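Long-range contact in phycocyanobilin lyase subunit beta (Nostoc sp. PCC 7120, PDB 5N3U), which associates with the alpha subunit CpcE to form a lyase and is probably required for attaching the chromophore to the phycocyanin alpha chain CpcA: residues G77-S82 and D105-V110. Sequence-based numbering, arbitrary orientation.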
ATOM      1  N   GLY B  77      -1.966   5.427   6.376  1.00 19.18           N
ATOM      2  CA  GLY B  77      -2.782   6.655   6.662  1.00 20.80           C
ATOM      3  C   GLY B  77      -2.380   7.171   8.017  1.00 21.21           C
ATOM      4  O   GLY B  77      -2.072   8.380   8.195  1.00 24.21           O
ATOM      5  N   ALA B  78      -2.309   6.246   8.954  1.00 21.27           N
ATOM      6  CA  ALA B  78      -1.914   6.623  10.349  1.00 20.52           C
ATOM      7  C   ALA B  78      -0.494   7.060  10.449  1.00 20.15           C
ATOM      8  O   ALA B  78      -0.153   8.041  11.111  1.00 19.28           O
ATOM      9  CB  ALA B  78      -2.129   5.442  11.235  1.00 22.40           C
ATOM     10  N   ARG B  79       0.378   6.354   9.714  1.00 18.82           N
ATOM     11  CA  ARG B  79       1.793   6.609   9.749  1.00 17.14           C
ATOM     12  C   ARG B  79       2.136   8.002   9.263  1.00 17.90           C
ATOM     13  O   ARG B  79       3.055   8.645   9.799  1.00 19.29           O
ATOM     14  CB  ARG B  79       2.511   5.491   8.965  1.00 17.92           C
ATOM     15  CG  ARG B  79       3.987   5.569   9.014  1.00 17.06           C
ATOM     16  CD  ARG B  79       4.651   4.215   8.638  1.00 19.30           C
ATOM     17  NE  ARG B  79       4.501   3.870   7.227  1.00 17.04           N
ATOM     18  CZ  ARG B  79       3.641   2.972   6.696  1.00 18.37           C
ATOM     19  NH1 ARG B  79       3.648   2.787   5.393  1.00 17.52           N
ATOM     20  NH2 ARG B  79       2.738   2.295   7.447  1.00 19.04           N
ATOM     21  N   ALA B  80       1.398   8.494   8.273  1.00 18.49           N
ATOM     22  CA  ALA B  80       1.636   9.748   7.711  1.00 17.81           C
ATOM     23  C   ALA B  80       1.402  10.830   8.785  1.00 18.67           C
ATOM     24  O   ALA B  80       2.088  11.802   8.814  1.00 17.29           O
ATOM     25  CB  ALA B  80       0.687   9.981   6.567  1.00 22.93           C
ATOM     26  N   TYR B  81       0.401  10.634   9.629  1.00 21.22           N
ATOM     27  CA  TYR B  81       0.107  11.548  10.732  1.00 21.01           C
ATOM     28  C   TYR B  81       1.188  11.512  11.759  1.00 21.05           C
ATOM     29  O   TYR B  81       1.575  12.579  12.264  1.00 21.08           O
ATOM     30  CB  TYR B  81      -1.249  11.244  11.414  1.00 26.64           C
ATOM     31  CG  TYR B  81      -2.408  11.712  10.591  1.00 28.00           C
ATOM     32  CD1 TYR B  81      -2.669  13.083  10.461  1.00 32.29           C
ATOM     33  CD2 TYR B  81      -3.275  10.809   9.969  1.00 34.88           C
ATOM     34  CE1 TYR B  81      -3.755  13.540   9.703  1.00 34.67           C
ATOM     35  CE2 TYR B  81      -4.379  11.241   9.203  1.00 33.48           C
ATOM     36  CZ  TYR B  81      -4.587  12.619   9.060  1.00 38.08           C
ATOM     37  OH  TYR B  81      -5.692  13.075   8.345  1.00 41.51           O
ATOM     38  N   SER B  82       1.726  10.348  12.094  1.00 19.48           N
ATOM     39  CA  SER B  82       2.859  10.292  13.018  1.00 20.15           C
ATOM     40  C   SER B  82       4.022  11.110  12.493  1.00 19.36           C
ATOM     41  O   SER B  82       4.621  11.903  13.200  1.00 19.67           O
ATOM     42  CB  SER B  82       3.322   8.891  13.293  1.00 20.30           C
ATOM     43  OG  SER B  82       2.367   8.186  14.026  1.00 23.05           O
ATOM     44  N   ASP B 105       9.936   4.114   2.774  1.00 18.43           N
ATOM     45  CA  ASP B 105       8.499   3.901   2.796  1.00 21.38           C
ATOM     46  C   ASP B 105       7.940   3.877   1.389  1.00 22.19           C
ATOM     47  O   ASP B 105       8.552   4.456   0.496  1.00 20.16           O
ATOM     48  CB  ASP B 105       7.794   5.022   3.633  1.00 19.58           C
ATOM     49  CG  ASP B 105       6.539   4.454   4.320  1.00 24.36           C
ATOM     50  OD1 ASP B 105       5.552   4.147   3.621  1.00 22.53           O
ATOM     51  OD2 ASP B 105       6.547   4.304   5.565  1.00 24.42           O
ATOM     52  N   PHE B 106       6.856   3.156   1.138  1.00 18.37           N
ATOM     53  CA  PHE B 106       6.246   3.163  -0.169  1.00 21.22           C
ATOM     54  C   PHE B 106       5.140   4.217  -0.272  1.00 20.80           C
ATOM     55  O   PHE B 106       4.865   4.665  -1.340  1.00 20.48           O
ATOM     56  CB  PHE B 106       5.634   1.834  -0.541  1.00 28.46           C
ATOM     57  CG  PHE B 106       6.623   0.821  -0.998  1.00 35.27           C
ATOM     58  CD1 PHE B 106       7.085   0.808  -2.334  1.00 44.58           C
ATOM     59  CD2 PHE B 106       7.123  -0.123  -0.108  1.00 42.29           C
ATOM     60  CE1 PHE B 106       8.036  -0.123  -2.754  1.00 47.44           C
ATOM     61  CE2 PHE B 106       8.051  -1.068  -0.534  1.00 45.10           C
ATOM     62  CZ  PHE B 106       8.508  -1.056  -1.857  1.00 45.50           C
ATOM     63  N   ALA B 107       4.545   4.633   0.860  1.00 18.71           N
ATOM     64  CA  ALA B 107       3.434   5.547   0.790  1.00 20.11           C
ATOM     65  C   ALA B 107       3.835   6.988   0.533  1.00 20.45           C
ATOM     66  O   ALA B 107       4.517   7.587   1.337  1.00 19.85           O
ATOM     67  CB  ALA B 107       2.672   5.473   2.065  1.00 20.51           C
ATOM     68  N   PRO B 108       3.352   7.585  -0.576  1.00 20.10           N
ATOM     69  CA  PRO B 108       3.713   8.943  -0.869  1.00 21.70           C
ATOM     70  C   PRO B 108       3.359   9.965   0.181  1.00 18.24           C
ATOM     71  O   PRO B 108       4.173  10.841   0.427  1.00 20.87           O
ATOM     72  CB  PRO B 108       2.954   9.273  -2.139  1.00 24.66           C
ATOM     73  CG  PRO B 108       2.785   7.984  -2.840  1.00 24.61           C
ATOM     74  CD  PRO B 108       2.644   6.944  -1.685  1.00 24.70           C
ATOM     75  N   SER B 109       2.205   9.842   0.823  1.00 19.07           N
ATOM     76  CA  SER B 109       1.815  10.764   1.838  1.00 20.90           C
ATOM     77  C   SER B 109       2.846  10.709   2.975  1.00 22.89           C
ATOM     78  O   SER B 109       3.182  11.768   3.588  1.00 20.37           O
ATOM     79  CB  SER B 109       0.405  10.391   2.436  1.00 23.68           C
ATOM     80  OG  SER B 109       0.320   9.011   2.805  1.00 24.92           O
ATOM     81  N   VAL B 110       3.370   9.509   3.259  1.00 18.46           N
ATOM     82  CA  VAL B 110       4.362   9.375   4.342  1.00 17.63           C
ATOM     83  C   VAL B 110       5.668  10.014   3.944  1.00 18.77           C
ATOM     84  O   VAL B 110       6.275  10.746   4.730  1.00 19.14           O
ATOM     85  CB  VAL B 110       4.572   7.917   4.697  1.00 17.97           C
ATOM     86  CG1 VAL B 110       5.807   7.743   5.612  1.00 21.59           C
ATOM     87  CG2 VAL B 110       3.359   7.375   5.354  1.00 17.72           C
TER
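R79 reaches from helix 76-89 to D105 in the turn before helix 108-118. With CG anti to the backbone N (chi1 -175°), R79 CB and CG lie along the V110 methyl CG2, R79 CG 4.1 Å from V110 CG2. R79 CD lies 3.6 Å from D105 OD2, and a bend at chi3 (70°) brings the guanidinium side-on to the carboxylate. R79 NE donates to D105 OD2 at 2.7 Å. R79 NH1 reaches D105 OD1 at 2.9 Å, almost straight (174°). Both oxygens use syn lone pairs and the guanidinium and carboxylate planes are nearly coplanar, though OD2 sits tilted from the guanidinium plane while OD1 lies in it. NH2 bonds to D72 O and forms a salt bridge with E8 of a CpcE chain. D105 OD1 also accepts from A107 N through its anti lone pair, closing an Asx turn. With D105 replaced by an alanine, R79 NE and NH1 would probably lose their shared acceptor group and the A107 N-H its turn partner. Beside this pair, A80 CB packs on V110 CG2 at 3.9 Å. The contact joins the N-terminal part of helix 76-89 to the start of helix 108-118, with helix 95-104 between them in sequence, in a HEAT-repeat solenoid, next to the CpcE interface.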